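PDB 3ER6: putative transcriptional regulator protein, which probably acts as a sequence-specific DNA-binding transcription factor, of which this chain is the DJ-1/PfpI-family domain without the AraC-type DNA-binding part. Local coordinates for residues I25-I30 against S174-I179; T33-A38 against E182-H187; I179-E182 against T188-L191. The protein carries 1 engineered substitution. All coordinates share one frame; numbering follows the deposited sequence.

Interaction 1 (I25-I30 against S174-I179)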
ATOM      1  N   ILE A  25       4.527   0.443   3.426  1.00 24.75           N
ATOM      2  CA  ILE A  25       3.592   1.258   4.256  1.00 25.10           C
ATOM      3  C   ILE A  25       2.315   0.422   4.526  1.00 24.92           C
ATOM      4  O   ILE A  25       1.823   0.398   5.647  1.00 23.41           O
ATOM      5  CB  ILE A  25       3.164   2.537   3.497  1.00 26.47           C
ATOM      6  CG1 ILE A  25       4.383   3.294   2.940  1.00 26.90           C
ATOM      7  CG2 ILE A  25       2.213   3.470   4.382  1.00 26.50           C
ATOM      8  CD1 ILE A  25       5.385   3.650   4.066  1.00 30.38           C
ATOM      9  N   SER A  26       1.758  -0.267   3.504  1.00 25.33           N
ATOM     10  CA  SER A  26       0.527  -1.035   3.764  1.00 25.40           C
ATOM     11  C   SER A  26       0.793  -2.153   4.801  1.00 25.47           C
ATOM     12  O   SER A  26      -0.072  -2.433   5.625  1.00 24.37           O
ATOM     13  CB  SER A  26      -0.076  -1.609   2.468  1.00 25.80           C
ATOM     14  OG  SER A  26       0.813  -2.528   1.871  1.00 27.53           O
ATOM     15  N   SER A  27       1.984  -2.749   4.771  1.00 24.98           N
ATOM     16  CA  SER A  27       2.306  -3.830   5.682  1.00 26.67           C
ATOM     17  C   SER A  27       2.319  -3.286   7.097  1.00 24.93           C
ATOM     18  O   SER A  27       1.801  -3.933   7.976  1.00 25.96           O
ATOM     19  CB  SER A  27       3.650  -4.510   5.370  1.00 27.02           C
ATOM     20  OG  SER A  27       3.650  -5.041   4.042  1.00 28.50           O
ATOM     21  N   LEU A  28       2.906  -2.103   7.309  1.00 25.00           N
ATOM     22  CA  LEU A  28       2.873  -1.509   8.638  1.00 25.82           C
ATOM     23  C   LEU A  28       1.469  -1.103   9.069  1.00 25.57           C
ATOM     24  O   LEU A  28       1.119  -1.210  10.259  1.00 26.95           O
ATOM     25  CB  LEU A  28       3.814  -0.282   8.726  1.00 25.19           C
ATOM     26  CG  LEU A  28       5.308  -0.598   8.502  1.00 27.23           C
ATOM     27  CD1 LEU A  28       6.186   0.634   8.725  1.00 30.91           C
ATOM     28  CD2 LEU A  28       5.812  -1.837   9.333  1.00 27.54           C
ATOM     29  N   GLU A  29       0.684  -0.564   8.147  1.00 24.21           N
ATOM     30  CA  GLU A  29      -0.693  -0.228   8.506  1.00 24.12           C
ATOM     31  C   GLU A  29      -1.396  -1.476   8.967  1.00 23.71           C
ATOM     32  O   GLU A  29      -2.164  -1.414   9.920  1.00 24.86           O
ATOM     33  CB  GLU A  29      -1.410   0.327   7.258  1.00 23.24           C
ATOM     34  CG  GLU A  29      -0.888   1.779   6.979  1.00 22.73           C
ATOM     35  CD  GLU A  29      -1.459   2.475   5.702  1.00 26.08           C
ATOM     36  OE1 GLU A  29      -2.359   1.936   5.076  1.00 27.54           O
ATOM     37  OE2 GLU A  29      -0.949   3.563   5.373  1.00 25.71           O
ATOM     38  N   ILE A  30      -1.186  -2.617   8.282  1.00 24.60           N
ATOM     39  CA  ILE A  30      -1.896  -3.842   8.690  1.00 24.94           C
ATOM     40  C   ILE A  30      -1.350  -4.301  10.043  1.00 24.78           C
ATOM     41  O   ILE A  30      -2.099  -4.597  10.949  1.00 24.82           O
ATOM     42  CB  ILE A  30      -1.751  -5.013   7.623  1.00 26.23           C
ATOM     43  CG1 ILE A  30      -2.459  -4.631   6.308  1.00 27.35           C
ATOM     44  CG2 ILE A  30      -2.319  -6.429   8.179  1.00 26.71           C
ATOM     45  CD1 ILE A  30      -2.069  -5.484   5.109  1.00 27.61           C
ATOM     46  N   SER A 174      -1.758 -13.019   3.190  1.00 33.67           N
ATOM     47  CA  SER A 174      -1.521 -14.296   3.822  1.00 34.84           C
ATOM     48  C   SER A 174      -0.291 -14.236   4.749  1.00 34.84           C
ATOM     49  O   SER A 174      -0.347 -14.739   5.880  1.00 34.27           O
ATOM     50  CB  SER A 174      -1.482 -15.481   2.851  1.00 36.46           C
ATOM     51  OG  SER A 174      -0.275 -15.481   2.130  1.00 44.43           O
ATOM     52  N   VAL A 175       0.791 -13.602   4.295  1.00 33.16           N
ATOM     53  CA  VAL A 175       1.974 -13.490   5.155  1.00 31.90           C
ATOM     54  C   VAL A 175       1.750 -12.624   6.389  1.00 30.67           C
ATOM     55  O   VAL A 175       2.110 -13.000   7.512  1.00 29.89           O
ATOM     56  CB  VAL A 175       3.257 -13.026   4.355  1.00 32.62           C
ATOM     57  CG1 VAL A 175       4.306 -12.556   5.278  1.00 33.72           C
ATOM     58  CG2 VAL A 175       3.811 -14.200   3.486  1.00 32.70           C
ATOM     59  N   MET A 176       1.182 -11.433   6.182  1.00 28.35           N
ATOM     60  CA  MET A 176       0.978 -10.498   7.288  1.00 28.87           C
ATOM     61  C   MET A 176       0.061 -11.135   8.382  1.00 29.02           C
ATOM     62  O   MET A 176       0.329 -11.041   9.584  1.00 29.58           O
ATOM     63  CB  MET A 176       0.425  -9.161   6.744  1.00 28.36           C
ATOM     64  CG  MET A 176       1.551  -8.208   6.157  1.00 30.49           C
ATOM     65  SD  MET A 176       3.268  -8.129   6.749  1.00 26.01           S
ATOM     66  CE  MET A 176       4.195  -8.028   5.203  1.00 31.78           C
ATOM     67  N   LEU A 177      -0.992 -11.818   7.944  1.00 30.03           N
ATOM     68  CA  LEU A 177      -1.901 -12.485   8.902  1.00 31.09           C
ATOM     69  C   LEU A 177      -1.246 -13.668   9.608  1.00 30.34           C
ATOM     70  O   LEU A 177      -1.524 -13.936  10.768  1.00 29.34           O
ATOM     71  CB  LEU A 177      -3.200 -12.956   8.231  1.00 31.21           C
ATOM     72  CG  LEU A 177      -4.048 -11.816   7.677  1.00 31.54           C
ATOM     73  CD1 LEU A 177      -5.248 -12.425   6.989  1.00 32.75           C
ATOM     74  CD2 LEU A 177      -4.478 -10.821   8.785  1.00 31.20           C
ATOM     75  N   GLU A 178      -0.360 -14.353   8.904  1.00 30.05           N
ATOM     76  CA  GLU A 178       0.385 -15.405   9.534  1.00 32.21           C
ATOM     77  C   GLU A 178       1.186 -14.855  10.692  1.00 30.93           C
ATOM     78  O   GLU A 178       1.093 -15.371  11.789  1.00 31.47           O
ATOM     79  CB  GLU A 178       1.293 -16.090   8.518  1.00 33.09           C
ATOM     80  CG  GLU A 178       1.853 -17.391   9.039  1.00 40.23           C
ATOM     81  CD  GLU A 178       0.757 -18.437   9.330  1.00 49.34           C
ATOM     82  OE1 GLU A 178       0.928 -19.118  10.352  1.00 53.06           O
ATOM     83  OE2 GLU A 178      -0.257 -18.564   8.571  1.00 50.27           O
ATOM     84  N   ILE A 179       1.917 -13.774  10.457  1.00 30.63           N
ATOM     85  CA  ILE A 179       2.721 -13.144  11.483  1.00 31.02           C
ATOM     86  C   ILE A 179       1.800 -12.628  12.597  1.00 30.76           C
ATOM     87  O   ILE A 179       2.087 -12.824  13.802  1.00 31.50           O
ATOM     88  CB  ILE A 179       3.523 -11.973  10.869  1.00 32.15           C
ATOM     89  CG1 ILE A 179       4.617 -12.478   9.913  1.00 33.65           C
ATOM     90  CG2 ILE A 179       4.077 -11.042  11.932  1.00 33.94           C
ATOM     91  CD1 ILE A 179       5.498 -13.345  10.559  1.00 38.92           C
TER
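Met-176 reaches Ser-27 through a bent side chain: chi1 of -82° sets CG beside its own backbone N, and a chi2 of -31°, well off the staggered value, and a further bend at chi3 bring SD and CE to the serine. On Ser-27, OG likewise stands beside the backbone N (chi1 -59°). The methyl CE thus ends 3.3 Å from Ser-27 OG and 3.6 Å from Ser-27 CB, while SD lies 3.9 Å from that same CB. Further along helix 22-37, Ile-30 lays its CG2 branch at 4.1 Å from Met-176 CB, and the two side chains cross at about a right angle.

The helices sit beside each other on the sheet of this DJ-1/PfpI domain, with Ser-27 touching Ile-114 and Ile-79 and Met-176 touching Val-112. A small serine suits the spot where the backbones come nearest, 7.0 Å between Ser-27 CA and Met-176 CA, and a long, flexible methionine can bend to lie against it. Ser-27 OG bonds to the carbonyl O of Ser-23; with that hydroxyl committed to its own helix and no hydrogen bond between the segments, the contact rests mainly on van der Waals packing of buried side chains.

Interaction 2 (T33-A38 against E182-H187)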
ATOM      1  N   THR A  33      -2.561  -1.921  12.914  1.00 27.48           N
ATOM      2  CA  THR A  33      -3.999  -2.135  13.091  1.00 28.39           C
ATOM      3  C   THR A  33      -4.300  -3.394  13.914  1.00 27.82           C
ATOM      4  O   THR A  33      -5.124  -3.374  14.806  1.00 29.33           O
ATOM      5  CB  THR A  33      -4.764  -2.097  11.710  1.00 28.79           C
ATOM      6  OG1 THR A  33      -4.485  -0.821  11.081  1.00 28.57           O
ATOM      7  CG2 THR A  33      -6.307  -2.286  11.904  1.00 30.09           C
ATOM      8  N   ALA A  34      -3.627  -4.493  13.591  1.00 28.88           N
ATOM      9  CA  ALA A  34      -3.796  -5.762  14.328  1.00 28.19           C
ATOM     10  C   ALA A  34      -3.304  -5.627  15.783  1.00 28.31           C
ATOM     11  O   ALA A  34      -3.941  -6.146  16.713  1.00 27.87           O
ATOM     12  CB  ALA A  34      -3.010  -6.830  13.628  1.00 27.92           C
ATOM     13  N   ALA A  35      -2.196  -4.934  15.981  1.00 27.72           N
ATOM     14  CA  ALA A  35      -1.723  -4.674  17.348  1.00 29.23           C
ATOM     15  C   ALA A  35      -2.804  -3.899  18.157  1.00 29.31           C
ATOM     16  O   ALA A  35      -3.032  -4.160  19.372  1.00 29.62           O
ATOM     17  CB  ALA A  35      -0.390  -3.902  17.311  1.00 29.76           C
ATOM     18  N   GLU A  36      -3.501  -2.963  17.498  1.00 30.36           N
ATOM     19  CA  GLU A  36      -4.628  -2.277  18.150  0.50 30.60           C
ATOM     20  C   GLU A  36      -5.777  -3.254  18.418  1.00 30.34           C
ATOM     21  O   GLU A  36      -6.340  -3.276  19.534  1.00 32.42           O
ATOM     22  CB  GLU A  36      -5.150  -1.074  17.341  0.50 30.52           C
ATOM     23  CG  GLU A  36      -6.440  -0.474  17.967  0.50 31.66           C
ATOM     24  CD  GLU A  36      -7.146   0.556  17.080  0.50 37.96           C
ATOM     25  OE1 GLU A  36      -6.780   0.661  15.876  0.50 36.13           O
ATOM     26  OE2 GLU A  36      -8.079   1.237  17.588  0.50 36.58           O
ATOM     27  N   PHE A  37      -6.111  -4.136  17.481  1.00 30.38           N
ATOM     28  CA  PHE A  37      -7.136  -5.138  17.781  1.00 31.20           C
ATOM     29  C   PHE A  37      -6.743  -6.038  18.962  1.00 32.42           C
ATOM     30  O   PHE A  37      -7.634  -6.511  19.700  1.00 32.38           O
ATOM     31  CB  PHE A  37      -7.380  -6.134  16.655  1.00 32.13           C
ATOM     32  CG  PHE A  37      -7.941  -5.546  15.387  1.00 35.20           C
ATOM     33  CD1 PHE A  37      -8.792  -4.458  15.403  1.00 35.94           C
ATOM     34  CD2 PHE A  37      -7.641  -6.141  14.171  1.00 38.36           C
ATOM     35  CE1 PHE A  37      -9.302  -3.947  14.214  1.00 40.47           C
ATOM     36  CE2 PHE A  37      -8.152  -5.635  12.983  1.00 38.45           C
ATOM     37  CZ  PHE A  37      -8.971  -4.524  13.004  1.00 37.50           C
ATOM     38  N   ALA A  38      -5.443  -6.315  19.102  1.00 31.52           N
ATOM     39  CA  ALA A  38      -4.948  -7.159  20.189  1.00 32.89           C
ATOM     40  C   ALA A  38      -4.815  -6.379  21.498  1.00 33.22           C
ATOM     41  O   ALA A  38      -4.450  -6.948  22.503  1.00 33.33           O
ATOM     42  CB  ALA A  38      -3.559  -7.762  19.810  1.00 32.38           C
ATOM     43  N   GLU A 182       0.803 -15.602  14.771  1.00 32.86           N
ATOM     44  CA  GLU A 182       1.968 -15.967  15.606  1.00 34.39           C
ATOM     45  C   GLU A 182       2.129 -15.127  16.844  1.00 34.09           C
ATOM     46  O   GLU A 182       2.372 -15.682  17.917  1.00 33.72           O
ATOM     47  CB  GLU A 182       3.254 -15.900  14.788  1.00 35.58           C
ATOM     48  CG  GLU A 182       3.272 -16.990  13.775  1.00 39.75           C
ATOM     49  CD  GLU A 182       4.645 -17.198  13.156  1.00 49.12           C
ATOM     50  OE1 GLU A 182       5.615 -17.437  13.943  1.00 47.86           O
ATOM     51  OE2 GLU A 182       4.714 -17.148  11.889  1.00 45.29           O
ATOM     52  N   TYR A 183       2.012 -13.800  16.724  1.00 32.37           N
ATOM     53  CA  TYR A 183       2.251 -12.947  17.895  1.00 32.68           C
ATOM     54  C   TYR A 183       1.044 -12.672  18.743  1.00 33.27           C
ATOM     55  O   TYR A 183       1.188 -12.497  19.962  1.00 33.74           O
ATOM     56  CB  TYR A 183       2.857 -11.618  17.457  1.00 32.80           C
ATOM     57  CG  TYR A 183       4.286 -11.782  16.998  1.00 32.93           C
ATOM     58  CD1 TYR A 183       5.322 -11.916  17.935  1.00 37.68           C
ATOM     59  CD2 TYR A 183       4.599 -11.812  15.657  1.00 32.29           C
ATOM     60  CE1 TYR A 183       6.633 -12.067  17.527  1.00 38.12           C
ATOM     61  CE2 TYR A 183       5.937 -11.970  15.221  1.00 37.89           C
ATOM     62  CZ  TYR A 183       6.947 -12.105  16.173  1.00 38.29           C
ATOM     63  OH  TYR A 183       8.274 -12.245  15.779  1.00 35.54           O
ATOM     64  N   PHE A 184      -0.130 -12.586  18.091  1.00 31.77           N
ATOM     65  CA  PHE A 184      -1.334 -12.101  18.737  1.00 32.62           C
ATOM     66  C   PHE A 184      -2.464 -13.146  18.830  1.00 32.32           C
ATOM     67  O   PHE A 184      -3.434 -12.947  19.564  1.00 34.11           O
ATOM     68  CB  PHE A 184      -1.860 -10.825  18.041  1.00 32.43           C
ATOM     69  CG  PHE A 184      -0.878  -9.705  18.010  1.00 34.33           C
ATOM     70  CD1 PHE A 184      -0.360  -9.188  19.199  1.00 35.27           C
ATOM     71  CD2 PHE A 184      -0.468  -9.150  16.808  1.00 35.10           C
ATOM     72  CE1 PHE A 184       0.556  -8.149  19.189  1.00 36.67           C
ATOM     73  CE2 PHE A 184       0.448  -8.095  16.797  1.00 33.84           C
ATOM     74  CZ  PHE A 184       0.960  -7.594  17.978  1.00 33.39           C
ATOM     75  N   GLY A 185      -2.369 -14.235  18.080  1.00 31.98           N
ATOM     76  CA  GLY A 185      -3.360 -15.280  18.179  1.00 32.16           C
ATOM     77  C   GLY A 185      -4.463 -15.247  17.131  1.00 31.65           C
ATOM     78  O   GLY A 185      -4.543 -14.324  16.288  1.00 31.49           O
ATOM     79  N   LYS A 186      -5.350 -16.224  17.216  1.00 31.22           N
ATOM     80  CA  LYS A 186      -6.328 -16.454  16.162  1.00 31.83           C
ATOM     81  C   LYS A 186      -7.370 -15.359  15.985  1.00 29.65           C
ATOM     82  O   LYS A 186      -7.699 -14.953  14.851  1.00 27.03           O
ATOM     83  CB  LYS A 186      -7.060 -17.798  16.352  1.00 34.17           C
ATOM     84  CG  LYS A 186      -6.394 -18.943  15.620  1.00 42.61           C
ATOM     85  CD  LYS A 186      -7.248 -20.246  15.647  1.00 51.33           C
ATOM     86  CE  LYS A 186      -7.112 -20.985  17.013  1.00 55.33           C
ATOM     87  NZ  LYS A 186      -5.795 -21.718  17.112  1.00 59.65           N
ATOM     88  N   HIS A 187      -7.916 -14.896  17.096  1.00 28.42           N
ATOM     89  CA  HIS A 187      -8.995 -13.931  17.011  1.00 28.80           C
ATOM     90  C   HIS A 187      -8.471 -12.647  16.370  1.00 28.95           C
ATOM     91  O   HIS A 187      -9.142 -12.039  15.531  1.00 30.06           O
ATOM     92  CB  HIS A 187      -9.528 -13.631  18.448  1.00 29.06           C
ATOM     93  CG  HIS A 187     -10.644 -14.539  18.876  1.00 30.52           C
ATOM     94  ND1 HIS A 187     -11.612 -14.984  18.002  1.00 31.04           N
ATOM     95  CD2 HIS A 187     -10.916 -15.122  20.072  1.00 31.78           C
ATOM     96  CE1 HIS A 187     -12.429 -15.807  18.633  1.00 32.15           C
ATOM     97  NE2 HIS A 187     -12.052 -15.877  19.900  1.00 32.46           N
TER
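In this alpha/beta DJ-1/PfpI domain the ends of helices 22-37 and 173-184 pack together, Phe-184 near the end of the latter setting its ring against Ala-35 in the last turn of the former and Ala-38 just beyond it. Its CG stands beside the backbone N (chi1 -58°), which sends the ring lengthwise past the alanines. Ala-38 CB lies near the root of the ring, 3.6 Å from Phe-184 CD1 and 3.9 Å from Phe-184 CB. One turn earlier, Ala-35 CB meets the far end, 4.0 Å from Phe-184 CZ. Both methyls approach obliquely. Alanine suits these two places because a single methyl lets a broad ring come close to a helix backbone, with Ala-38 CA only 6.3 Å from Phe-184 CA.

The contact is wholly apolar and partly buried. Phe-40 meets the same ring with its plane at about 60°, and Leu-9 also touches it, so the ring links the ends of two helices to the start of strand 9-14.

Directly after it, Gly-185 leaves the helical angles with a positive phi of 97°, a conformation that glycine, with no side chain, takes easily; it also takes the N-cap position of helix 186-195. On one face of the Phe-184 ring, Tyr-183 CB sits over the centre, 4.1 Å above the plane.

Interaction 3 (I179-E182 against T188-L191)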
ATOM      1  N   ILE A 179       1.917 -13.774  10.457  1.00 30.63           N
ATOM      2  CA  ILE A 179       2.721 -13.144  11.483  1.00 31.02           C
ATOM      3  C   ILE A 179       1.800 -12.628  12.597  1.00 30.76           C
ATOM      4  O   ILE A 179       2.087 -12.824  13.802  1.00 31.50           O
ATOM      5  CB  ILE A 179       3.523 -11.973  10.869  1.00 32.15           C
ATOM      6  CG1 ILE A 179       4.617 -12.478   9.913  1.00 33.65           C
ATOM      7  CG2 ILE A 179       4.077 -11.042  11.932  1.00 33.94           C
ATOM      8  CD1 ILE A 179       5.498 -13.345  10.559  1.00 38.92           C
ATOM      9  N   VAL A 180       0.667 -12.006  12.212  1.00 29.73           N
ATOM     10  CA  VAL A 180      -0.322 -11.607  13.222  1.00 29.33           C
ATOM     11  C   VAL A 180      -0.761 -12.789  14.085  1.00 29.12           C
ATOM     12  O   VAL A 180      -0.812 -12.654  15.288  1.00 28.90           O
ATOM     13  CB  VAL A 180      -1.576 -10.906  12.613  1.00 29.19           C
ATOM     14  CG1 VAL A 180      -2.671 -10.672  13.711  1.00 27.99           C
ATOM     15  CG2 VAL A 180      -1.137  -9.591  12.045  1.00 29.63           C
ATOM     16  N   GLU A 181      -1.068 -13.947  13.487  1.00 29.47           N
ATOM     17  CA  GLU A 181      -1.529 -15.058  14.313  1.00 30.16           C
ATOM     18  C   GLU A 181      -0.414 -15.532  15.272  1.00 30.54           C
ATOM     19  O   GLU A 181      -0.653 -15.779  16.439  1.00 29.94           O
ATOM     20  CB  GLU A 181      -2.046 -16.206  13.439  1.00 31.17           C
ATOM     21  CG  GLU A 181      -2.522 -17.326  14.277  1.00 32.15           C
ATOM     22  CD  GLU A 181      -3.203 -18.403  13.470  1.00 40.44           C
ATOM     23  OE1 GLU A 181      -3.541 -18.163  12.288  1.00 41.77           O
ATOM     24  OE2 GLU A 181      -3.392 -19.486  14.046  1.00 44.49           O
ATOM     25  N   GLU A 182       0.803 -15.602  14.771  1.00 32.86           N
ATOM     26  CA  GLU A 182       1.968 -15.967  15.606  1.00 34.39           C
ATOM     27  C   GLU A 182       2.129 -15.127  16.844  1.00 34.09           C
ATOM     28  O   GLU A 182       2.372 -15.682  17.917  1.00 33.72           O
ATOM     29  CB  GLU A 182       3.254 -15.900  14.788  1.00 35.58           C
ATOM     30  CG  GLU A 182       3.272 -16.990  13.775  1.00 39.75           C
ATOM     31  CD  GLU A 182       4.645 -17.198  13.156  1.00 49.12           C
ATOM     32  OE1 GLU A 182       5.615 -17.437  13.943  1.00 47.86           O
ATOM     33  OE2 GLU A 182       4.714 -17.148  11.889  1.00 45.29           O
ATOM     34  N   THR A 188      -7.305 -12.193  16.833  1.00 28.28           N
ATOM     35  CA  THR A 188      -6.642 -11.000  16.218  1.00 29.63           C
ATOM     36  C   THR A 188      -6.401 -11.198  14.710  1.00 30.29           C
ATOM     37  O   THR A 188      -6.673 -10.303  13.887  1.00 30.19           O
ATOM     38  CB  THR A 188      -5.345 -10.655  16.978  1.00 30.62           C
ATOM     39  OG1 THR A 188      -5.642 -10.503  18.384  1.00 29.39           O
ATOM     40  CG2 THR A 188      -4.666  -9.308  16.487  1.00 30.09           C
ATOM     41  N   ARG A 189      -5.910 -12.378  14.332  1.00 29.29           N
ATOM     42  CA  ARG A 189      -5.749 -12.688  12.931  1.00 29.65           C
ATOM     43  C   ARG A 189      -7.099 -12.613  12.243  1.00 30.52           C
ATOM     44  O   ARG A 189      -7.220 -12.075  11.127  1.00 30.65           O
ATOM     45  CB  ARG A 189      -5.121 -14.075  12.738  1.00 29.85           C
ATOM     46  CG  ARG A 189      -4.914 -14.437  11.257  1.00 31.18           C
ATOM     47  CD  ARG A 189      -5.511 -15.832  10.894  1.00 42.13           C
ATOM     48  NE  ARG A 189      -5.294 -16.133   9.470  1.00 45.70           N
ATOM     49  CZ  ARG A 189      -4.156 -16.636   8.941  1.00 46.52           C
ATOM     50  NH1 ARG A 189      -3.121 -16.960   9.691  1.00 46.99           N
ATOM     51  NH2 ARG A 189      -4.065 -16.836   7.632  1.00 49.70           N
ATOM     52  N   ASN A 190      -8.130 -13.159  12.864  1.00 29.94           N
ATOM     53  CA  ASN A 190      -9.446 -13.217  12.161  1.00 30.60           C
ATOM     54  C   ASN A 190      -9.990 -11.803  12.045  1.00 29.37           C
ATOM     55  O   ASN A 190     -10.588 -11.481  11.031  1.00 29.67           O
ATOM     56  CB  ASN A 190     -10.473 -14.117  12.898  1.00 30.05           C
ATOM     57  CG  ASN A 190     -10.128 -15.594  12.823  1.00 35.33           C
ATOM     58  OD1 ASN A 190      -9.266 -16.001  12.033  1.00 35.84           O
ATOM     59  ND2 ASN A 190     -10.739 -16.393  13.696  1.00 34.44           N
ATOM     60  N   LEU A 191      -9.774 -10.960  13.064  1.00 29.04           N
ATOM     61  CA  LEU A 191     -10.198  -9.541  13.000  1.00 30.83           C
ATOM     62  C   LEU A 191      -9.449  -8.837  11.880  1.00 32.55           C
ATOM     63  O   LEU A 191     -10.036  -8.087  11.091  1.00 34.08           O
ATOM     64  CB  LEU A 191      -9.966  -8.807  14.338  1.00 28.66           C
ATOM     65  CG  LEU A 191     -11.029  -9.124  15.442  1.00 31.82           C
ATOM     66  CD1 LEU A 191     -10.476  -9.024  16.825  1.00 32.35           C
ATOM     67  CD2 LEU A 191     -12.319  -8.272  15.261  1.00 35.62           C
TER
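Glu-181 and Arg-189 bring their helix backbones within 5.0 Å of each other, CA to CA, in an alpha-alpha pair formed by helices 173-184 and 186-195, which follow each other through a tight turn at Gly-185. The pair lies at the C-terminal end of the modelled chain, its first helix belonging to the DJ-1/PfpI fold. Val-180 CG1, anti to the backbone N, meets the methyl CG2 of Thr-188 at 3.7 Å, the two side chains crossing at about a right angle. Beta-branched residues suit such a tight junction, since their methyls are carried close to the backbone; Thr-188 OG1 also makes a weak hydrogen bond with Phe-184 O. Ala-34 of helix 22-37 packs on both Val-180 and Thr-188.

Glu-181 and Arg-189 are partly exposed, and long charged chains suit them because their aliphatic stems pack while their ends pair. Glu-181 is extended, whereas Arg-189 bends at chi2 (-129°) to bring its guanidinium back beside the glutamate, with Glu-181 CB at its edge. In this salt bridge Arg-189 NH1 donates to Glu-181 OE1 over 2.9 Å, meeting the oxygen nearly along its C-O axis. The bond is far from straight (133° at the hydrogen), the acceptor is tilted out of the guanidinium plane, and the two planar groups stand 87° apart. A long, weak ion pair links NH1 to Glu-178 OE2. Between the stems, Glu-181 CB lies 3.8 Å from Arg-189 CB.

In the fold
All three contacts lie on the same side of the chain's centre and share helix 173-184. Interactions 1 and 2 join it to helix 22-37, their centres 11 Å apart, and they cross along the chain: 25-30 and 33-38 come first, 174-179 and 182-187 much later. Interaction 3, centred 5 Å from interaction 2 and 10 Å from interaction 1, is local; it shares Ile-179 with interaction 1 and Glu-182 with interaction 2. Phe-37 packs on Leu-191, so the three helices form one cluster. Helix 22-37 also faces the second subunit, Glu-29 bonding to its Phe-21, Ala-22 and Tyr-170 and Thr-33 to its Tyr-20, whereas no other chain touches interaction 3.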